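Local structure of dITP/XTP pyrophosphatase (Mycobacteroides abscessus, 6WWD) at residues E115-A120 with G143-I148; A120-C125 with E138-G143. The protein probably hydrolyses non-canonical purine nucleoside triphosphates such as XTP, dITP and ITP to their monophosphates, releasing diphosphate and clearing them from the nucleotide pool. All coordinates share one frame; numbering follows the deposited sequence.

Contact 1: residues E115-A120 with G143-I148; sequences ERRGAA and GSIARI
R117 reaches from the turn before strand 118-128 onto I145, A146 and R147, where the chain leaves strand 134-145. Its CG lies anti to the carbonyl carbon (chi1 -58°), and the chain then bends at chi3, which turns the edge of the guanidinium to the carbonyls of I145 and A146. R117 NE gives a nearly straight bond to I145 O (2.8 Å, 170° at the hydrogen), with the acceptor in the guanidinium plane. R117 NH2 reaches A146 O at 2.9 Å along a more bent path: the nitrogen stands above the carbonyl plane and the oxygen is tilted from the guanidinium plane. The R147 side chain crosses R117 at about a right angle: R147 CG lies 4.0 Å above one face of the R117 guanidinium, while R117 CD covers part of a face of the R147 group. NH1 of R117 lies 3.6 Å from NH1 of R147, yet R117 NH1 also bonds the carbonyls of L109 and I112, and R147 NE forms a salt bridge with D114. The backbone joins in as well, R117 O accepting I145 N at 2.9 Å. At G118 the strands form a non-hydrogen-bonded antiparallel pair with S144, and G118 CA makes a CA-H...O contact with G143 O. A119 then pairs with G143 through two bonds, A119 N to G143 O at 3.0 Å and G143 N to A119 O at 2.8 Å. The A119 methyl meets I145 CD1 at 3.5 Å, an apolar patch beside the ladder. Segments 118-120 and 143-145 run at 115° to each other. Beyond the last backbone bond, I145 N to R117 O, the R117 side chain adds bonds to the next carbonyls. The buried R117 guanidinium therefore has four carbonyl acceptors, and D114 probably offsets part of the gathered positive charge.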
ATOM      1  N   GLU D 115     -21.148   2.347   2.684  1.00 41.14           N
ATOM      2  CA  GLU D 115     -20.364   2.190   1.465  1.00 36.76           C
ATOM      3  C   GLU D 115     -18.873   2.117   1.733  1.00 35.82           C
ATOM      4  O   GLU D 115     -18.134   1.565   0.911  1.00 43.69           O
ATOM      5  CB  GLU D 115     -20.647   3.344   0.501  1.00 44.42           C
ATOM      6  CG  GLU D 115     -22.124   3.602   0.225  1.00 56.03           C
ATOM      7  CD  GLU D 115     -22.804   4.432   1.305  1.00 59.27           C
ATOM      8  OE1 GLU D 115     -23.859   3.992   1.813  1.00 62.96           O
ATOM      9  OE2 GLU D 115     -22.286   5.522   1.642  1.00 56.06           O
ATOM     10  N   ARG D 116     -18.414   2.644   2.866  1.00 31.91           N
ATOM     11  CA  ARG D 116     -16.995   2.679   3.191  1.00 28.05           C
ATOM     12  C   ARG D 116     -16.643   1.724   4.323  1.00 22.58           C
ATOM     13  O   ARG D 116     -15.532   1.782   4.862  1.00 18.54           O
ATOM     14  CB  ARG D 116     -16.596   4.115   3.522  1.00 34.73           C
ATOM     15  CG  ARG D 116     -16.957   5.068   2.371  1.00 33.02           C
ATOM     16  CD  ARG D 116     -16.948   6.536   2.774  1.00 34.50           C
ATOM     17  NE  ARG D 116     -15.747   6.916   3.510  1.00 34.76           N
ATOM     18  CZ  ARG D 116     -15.639   8.023   4.242  1.00 38.32           C
ATOM     19  NH1 ARG D 116     -16.660   8.878   4.327  1.00 32.50           N
ATOM     20  NH2 ARG D 116     -14.504   8.278   4.890  1.00 34.04           N
ATOM     21  N   ARG D 117     -17.557   0.829   4.680  1.00 20.08           N
ATOM     22  CA  ARG D 117     -17.314  -0.131   5.740  1.00 20.17           C
ATOM     23  C   ARG D 117     -16.741  -1.451   5.227  1.00 15.85           C
ATOM     24  O   ARG D 117     -16.853  -2.460   5.920  1.00 14.98           O
ATOM     25  CB  ARG D 117     -18.606  -0.366   6.530  1.00 20.63           C
ATOM     26  CG  ARG D 117     -19.198   0.904   7.155  1.00 23.53           C
ATOM     27  CD  ARG D 117     -20.463   0.618   7.962  1.00 27.28           C
ATOM     28  NE  ARG D 117     -20.124  -0.092   9.200  1.00 18.98           N
ATOM     29  CZ  ARG D 117     -19.706   0.487  10.322  1.00 24.50           C
ATOM     30  NH1 ARG D 117     -19.582   1.811  10.404  1.00 23.27           N
ATOM     31  NH2 ARG D 117     -19.414  -0.266  11.366  1.00 19.51           N
ATOM     32  N   GLY D 118     -16.127  -1.456   4.040  1.00 15.71           N
ATOM     33  CA  GLY D 118     -15.637  -2.701   3.462  1.00 14.73           C
ATOM     34  C   GLY D 118     -14.556  -3.363   4.301  1.00 13.00           C
ATOM     35  O   GLY D 118     -13.744  -2.703   4.953  1.00 13.22           O
ATOM     36  N   ALA D 119     -14.528  -4.697   4.244  1.00 14.62           N
ATOM     37  CA  ALA D 119     -13.591  -5.508   5.011  1.00 14.01           C
ATOM     38  C   ALA D 119     -13.500  -6.900   4.388  1.00 13.59           C
ATOM     39  O   ALA D 119     -14.311  -7.271   3.545  1.00 14.70           O
ATOM     40  CB  ALA D 119     -14.020  -5.612   6.481  1.00 10.26           C
ATOM     41  N   ALA D 120     -12.548  -7.695   4.882  1.00  9.63           N
ATOM     42  CA  ALA D 120     -12.393  -9.086   4.468  1.00 10.80           C
ATOM     43  C   ALA D 120     -11.808  -9.915   5.608  1.00 12.36           C
ATOM     44  O   ALA D 120     -10.926  -9.448   6.334  1.00 12.71           O
ATOM     45  CB  ALA D 120     -11.484  -9.205   3.239  1.00 10.01           C
ATOM     46  N   GLY D 143     -16.416  -8.718   2.450  1.00 16.29           N
ATOM     47  CA  GLY D 143     -17.629  -8.297   3.118  1.00 16.38           C
ATOM     48  C   GLY D 143     -17.542  -6.874   3.622  1.00 16.31           C
ATOM     49  O   GLY D 143     -16.954  -6.002   2.966  1.00 16.30           O
ATOM     50  N   SER D 144     -18.164  -6.614   4.765  1.00 13.79           N
ATOM     51  CA  SER D 144     -18.138  -5.293   5.375  1.00 17.16           C
ATOM     52  C   SER D 144     -18.424  -5.450   6.866  1.00 17.15           C
ATOM     53  O   SER D 144     -18.814  -6.524   7.337  1.00 15.14           O
ATOM     54  CB  SER D 144     -19.142  -4.341   4.701  1.00 18.22           C
ATOM     55  OG  SER D 144     -20.451  -4.857   4.788  1.00 14.44           O
ATOM     56  N   ILE D 145     -18.230  -4.369   7.604  1.00 13.91           N
ATOM     57  CA  ILE D 145     -18.434  -4.399   9.047  1.00 15.50           C
ATOM     58  C   ILE D 145     -19.850  -3.932   9.366  1.00 16.02           C
ATOM     59  O   ILE D 145     -20.279  -2.862   8.920  1.00 16.61           O
ATOM     60  CB  ILE D 145     -17.389  -3.535   9.773  1.00 14.82           C
ATOM     61  CG1 ILE D 145     -15.966  -3.981   9.391  1.00 13.75           C
ATOM     62  CG2 ILE D 145     -17.624  -3.574  11.289  1.00 13.85           C
ATOM     63  CD1 ILE D 145     -15.695  -5.470   9.595  1.00 11.25           C
ATOM     64  N   ALA D 146     -20.571  -4.728  10.154  1.00 15.29           N
ATOM     65  CA  ALA D 146     -21.893  -4.333  10.612  1.00 19.22           C
ATOM     66  C   ALA D 146     -21.814  -3.133  11.557  1.00 20.44           C
ATOM     67  O   ALA D 146     -20.759  -2.774  12.090  1.00 17.30           O
ATOM     68  CB  ALA D 146     -22.589  -5.498  11.326  1.00 20.07           C
ATOM     69  N   ARG D 147     -22.974  -2.537  11.798  1.00 23.41           N
ATOM     70  CA  ARG D 147     -23.084  -1.448  12.753  1.00 24.51           C
ATOM     71  C   ARG D 147     -23.418  -1.939  14.146  1.00 25.11           C
ATOM     72  O   ARG D 147     -23.080  -1.270  15.124  1.00 26.26           O
ATOM     73  CB  ARG D 147     -24.146  -0.454  12.290  1.00 23.71           C
ATOM     74  CG  ARG D 147     -23.778   0.141  10.974  1.00 27.58           C
ATOM     75  CD  ARG D 147     -24.567   1.384  10.677  1.00 35.50           C
ATOM     76  NE  ARG D 147     -24.150   1.925   9.389  1.00 42.89           N
ATOM     77  CZ  ARG D 147     -23.279   2.915   9.241  1.00 38.43           C
ATOM     78  NH1 ARG D 147     -22.736   3.501  10.302  1.00 36.15           N
ATOM     79  NH2 ARG D 147     -22.960   3.327   8.027  1.00 41.54           N
ATOM     80  N   ILE D 148     -24.108  -3.073  14.254  1.00 28.35           N
ATOM     81  CA  ILE D 148     -24.358  -3.717  15.546  1.00 23.58           C
ATOM     82  C   ILE D 148     -24.189  -5.217  15.394  1.00 22.77           C
ATOM     83  O   ILE D 148     -24.540  -5.804  14.363  1.00 24.69           O
ATOM     84  CB  ILE D 148     -25.773  -3.389  16.094  1.00 31.29           C
ATOM     85  CG1 ILE D 148     -26.855  -3.855  15.127  1.00 28.02           C
ATOM     86  CG2 ILE D 148     -25.920  -1.901  16.384  1.00 34.87           C
ATOM     87  CD1 ILE D 148     -28.228  -3.670  15.641  1.00 37.66           C
TER

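Contact 2: residues A120-C125 with E138-G143; sequences AFVSAC and EGRWKG
F121 and W141 face each other as a hydrogen-bonded pair in the antiparallel beta hairpin of the Ham1 fold, their side chains running side by side in the same direction. W141 CE3 approaches the edge of the F121 ring, near its plane, and is 4.0 Å from F121 CD2. Both rings also meet F161, and F121 packs on Y157 and D158 of the predicted substrate site. A120, V122 and A124 point to the other face with E138, R140 and K142. There V122 and R140 lie alongside each other, V122 CG2 resting 3.5 Å above one face of the R140 guanidinium, nearer the NH1 end than the centre. V122 CG1, anti to the backbone N (chi1 -178°), is turned instead toward E138 OE2, at 3.5 Å. The two strand segments run at 170° and are joined by backbone bonds such as W141 N to F121 O (2.8 Å). Residues E138 to W141 also pair with a strand of the third subunit, which continues the sheet across that interface. Within segment 138-143, R140 NE bonds E138 OE1 at 2.7 Å; the oxygen lies in the guanidinium plane, whereas NE stands above the carboxylate plane.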
ATOM      1  N   ALA D 120     -12.548  -7.695   4.882  1.00  9.63           N
ATOM      2  CA  ALA D 120     -12.393  -9.086   4.468  1.00 10.80           C
ATOM      3  C   ALA D 120     -11.808  -9.915   5.608  1.00 12.36           C
ATOM      4  O   ALA D 120     -10.926  -9.448   6.334  1.00 12.71           O
ATOM      5  CB  ALA D 120     -11.484  -9.205   3.239  1.00 10.01           C
ATOM      6  N   PHE D 121     -12.295 -11.147   5.758  1.00 10.46           N
ATOM      7  CA  PHE D 121     -11.552 -12.146   6.510  1.00 14.02           C
ATOM      8  C   PHE D 121     -10.460 -12.700   5.599  1.00 16.48           C
ATOM      9  O   PHE D 121     -10.721 -13.039   4.443  1.00 17.87           O
ATOM     10  CB  PHE D 121     -12.465 -13.268   6.993  1.00 12.83           C
ATOM     11  CG  PHE D 121     -13.152 -12.995   8.313  1.00 15.18           C
ATOM     12  CD1 PHE D 121     -12.451 -12.508   9.404  1.00 16.74           C
ATOM     13  CD2 PHE D 121     -14.506 -13.286   8.471  1.00 17.42           C
ATOM     14  CE1 PHE D 121     -13.107 -12.289  10.627  1.00 18.83           C
ATOM     15  CE2 PHE D 121     -15.173 -13.061   9.681  1.00 19.36           C
ATOM     16  CZ  PHE D 121     -14.475 -12.568  10.758  1.00 21.36           C
ATOM     17  N   VAL D 122      -9.234 -12.755   6.101  1.00 15.71           N
ATOM     18  CA  VAL D 122      -8.074 -13.157   5.315  1.00 11.82           C
ATOM     19  C   VAL D 122      -7.402 -14.317   6.018  1.00 14.83           C
ATOM     20  O   VAL D 122      -7.248 -14.310   7.242  1.00 12.58           O
ATOM     21  CB  VAL D 122      -7.056 -12.013   5.131  1.00 14.04           C
ATOM     22  CG1 VAL D 122      -5.901 -12.475   4.256  1.00 13.11           C
ATOM     23  CG2 VAL D 122      -7.713 -10.789   4.547  1.00 11.85           C
ATOM     24  N   SER D 123      -6.956 -15.291   5.239  1.00 13.77           N
ATOM     25  CA  SER D 123      -6.227 -16.423   5.778  1.00 14.94           C
ATOM     26  C   SER D 123      -5.052 -16.700   4.848  1.00 21.70           C
ATOM     27  O   SER D 123      -5.245 -16.874   3.638  1.00 16.71           O
ATOM     28  CB  SER D 123      -7.148 -17.628   5.911  1.00 19.96           C
ATOM     29  OG  SER D 123      -6.462 -18.730   6.418  1.00 33.68           O
ATOM     30  N   ALA D 124      -3.836 -16.640   5.386  1.00 12.07           N
ATOM     31  CA  ALA D 124      -2.623 -16.870   4.613  1.00 14.11           C
ATOM     32  C   ALA D 124      -1.875 -18.093   5.126  1.00 17.23           C
ATOM     33  O   ALA D 124      -1.850 -18.363   6.333  1.00 12.68           O
ATOM     34  CB  ALA D 124      -1.699 -15.647   4.642  1.00 12.58           C
ATOM     35  N   CYS D 125      -1.253 -18.811   4.195  1.00 13.48           N
ATOM     36  CA  CYS D 125      -0.475 -20.020   4.450  1.00 13.72           C
ATOM     37  C   CYS D 125       0.833 -19.906   3.693  1.00 18.58           C
ATOM     38  O   CYS D 125       0.824 -19.619   2.489  1.00 15.21           O
ATOM     39  CB  CYS D 125      -1.210 -21.280   3.986  1.00 19.23           C
ATOM     40  SG  CYS D 125      -2.434 -21.914   5.136  1.00 30.89           S
ATOM     41  N   GLU D 138      -2.870 -16.762  -0.042  1.00 14.54           N
ATOM     42  CA  GLU D 138      -3.869 -16.198   0.855  1.00 17.40           C
ATOM     43  C   GLU D 138      -5.245 -16.322   0.221  1.00 19.81           C
ATOM     44  O   GLU D 138      -5.381 -16.427  -1.006  1.00 16.68           O
ATOM     45  CB  GLU D 138      -3.577 -14.735   1.223  1.00 13.04           C
ATOM     46  CG  GLU D 138      -4.099 -13.730   0.221  1.00 15.14           C
ATOM     47  CD  GLU D 138      -3.915 -12.293   0.688  1.00 19.56           C
ATOM     48  OE1 GLU D 138      -4.239 -11.368  -0.104  1.00 15.92           O
ATOM     49  OE2 GLU D 138      -3.439 -12.095   1.838  1.00 13.60           O
ATOM     50  N   GLY D 139      -6.253 -16.372   1.082  1.00 16.05           N
ATOM     51  CA  GLY D 139      -7.642 -16.269   0.671  1.00 12.72           C
ATOM     52  C   GLY D 139      -8.295 -15.102   1.383  1.00 14.86           C
ATOM     53  O   GLY D 139      -8.010 -14.847   2.556  1.00 13.18           O
ATOM     54  N   ARG D 140      -9.180 -14.401   0.670  1.00 14.50           N
ATOM     55  CA  ARG D 140      -9.928 -13.260   1.206  1.00 15.26           C
ATOM     56  C   ARG D 140     -11.411 -13.472   0.969  1.00 14.53           C
ATOM     57  O   ARG D 140     -11.830 -13.678  -0.175  1.00 12.68           O
ATOM     58  CB  ARG D 140      -9.520 -11.938   0.543  1.00 12.04           C
ATOM     59  CG  ARG D 140      -8.110 -11.570   0.827  1.00 20.52           C
ATOM     60  CD  ARG D 140      -7.755 -10.126   0.435  1.00 19.24           C
ATOM     61  NE  ARG D 140      -6.373  -9.937   0.840  1.00 18.40           N
ATOM     62  CZ  ARG D 140      -5.954  -9.061   1.739  1.00 18.51           C
ATOM     63  NH1 ARG D 140      -6.808  -8.206   2.313  1.00 14.79           N
ATOM     64  NH2 ARG D 140      -4.660  -9.025   2.029  1.00 21.70           N
ATOM     65  N   TRP D 141     -12.194 -13.409   2.037  1.00 13.77           N
ATOM     66  CA  TRP D 141     -13.656 -13.488   1.976  1.00 17.56           C
ATOM     67  C   TRP D 141     -14.193 -12.070   2.108  1.00 16.29           C
ATOM     68  O   TRP D 141     -14.137 -11.487   3.190  1.00 14.88           O
ATOM     69  CB  TRP D 141     -14.168 -14.383   3.100  1.00 16.47           C
ATOM     70  CG  TRP D 141     -15.652 -14.738   3.105  1.00 14.59           C
ATOM     71  CD1 TRP D 141     -16.519 -14.688   2.066  1.00 17.16           C
ATOM     72  CD2 TRP D 141     -16.403 -15.227   4.232  1.00 13.60           C
ATOM     73  NE1 TRP D 141     -17.775 -15.096   2.473  1.00 17.91           N
ATOM     74  CE2 TRP D 141     -17.722 -15.439   3.799  1.00 16.25           C
ATOM     75  CE3 TRP D 141     -16.085 -15.478   5.573  1.00 17.22           C
ATOM     76  CZ2 TRP D 141     -18.727 -15.911   4.653  1.00 15.28           C
ATOM     77  CZ3 TRP D 141     -17.090 -15.953   6.426  1.00 18.51           C
ATOM     78  CH2 TRP D 141     -18.386 -16.160   5.960  1.00 16.34           C
ATOM     79  N   LYS D 142     -14.713 -11.512   1.016  1.00 14.56           N
ATOM     80  CA  LYS D 142     -15.047 -10.091   1.007  1.00 14.64           C
ATOM     81  C   LYS D 142     -16.365  -9.836   1.730  1.00 18.60           C
ATOM     82  O   LYS D 142     -17.318 -10.622   1.632  1.00 15.37           O
ATOM     83  CB  LYS D 142     -15.122  -9.559  -0.427  1.00 18.51           C
ATOM     84  CG  LYS D 142     -13.821  -9.754  -1.226  1.00 18.64           C
ATOM     85  CD  LYS D 142     -12.674  -9.011  -0.532  1.00 20.63           C
ATOM     86  CE  LYS D 142     -11.722  -8.340  -1.515  1.00 24.36           C
ATOM     87  NZ  LYS D 142     -11.966  -6.876  -1.563  1.00 24.80           N
ATOM     88  N   GLY D 143     -16.416  -8.718   2.450  1.00 16.29           N
ATOM     89  CA  GLY D 143     -17.629  -8.297   3.118  1.00 16.38           C
ATOM     90  C   GLY D 143     -17.542  -6.874   3.622  1.00 16.31           C
ATOM     91  O   GLY D 143     -16.954  -6.002   2.966  1.00 16.30           O
TER

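In the fold
From the N terminus, the chain passes the parallel strands 2-5 and 67-77 and helix 98-108 before the turn at 115-117 leads into strand 118-128. Contact 1 joins that start to the end of strand 134-145, closing a loop with 22 residues between its segments. Contact 2 lies within this loop and closes a shorter one, 12 residues between its segments, toward the hairpin turn. The two share A120 and G143, and their centres are about 14 Å apart along one ladder. The centre of contact 2 lies about 6 Å from the centre of the chain and that of contact 1 about 18 Å. Strand 67-77 flanks the hairpin on one side and strand 161-163 on the other.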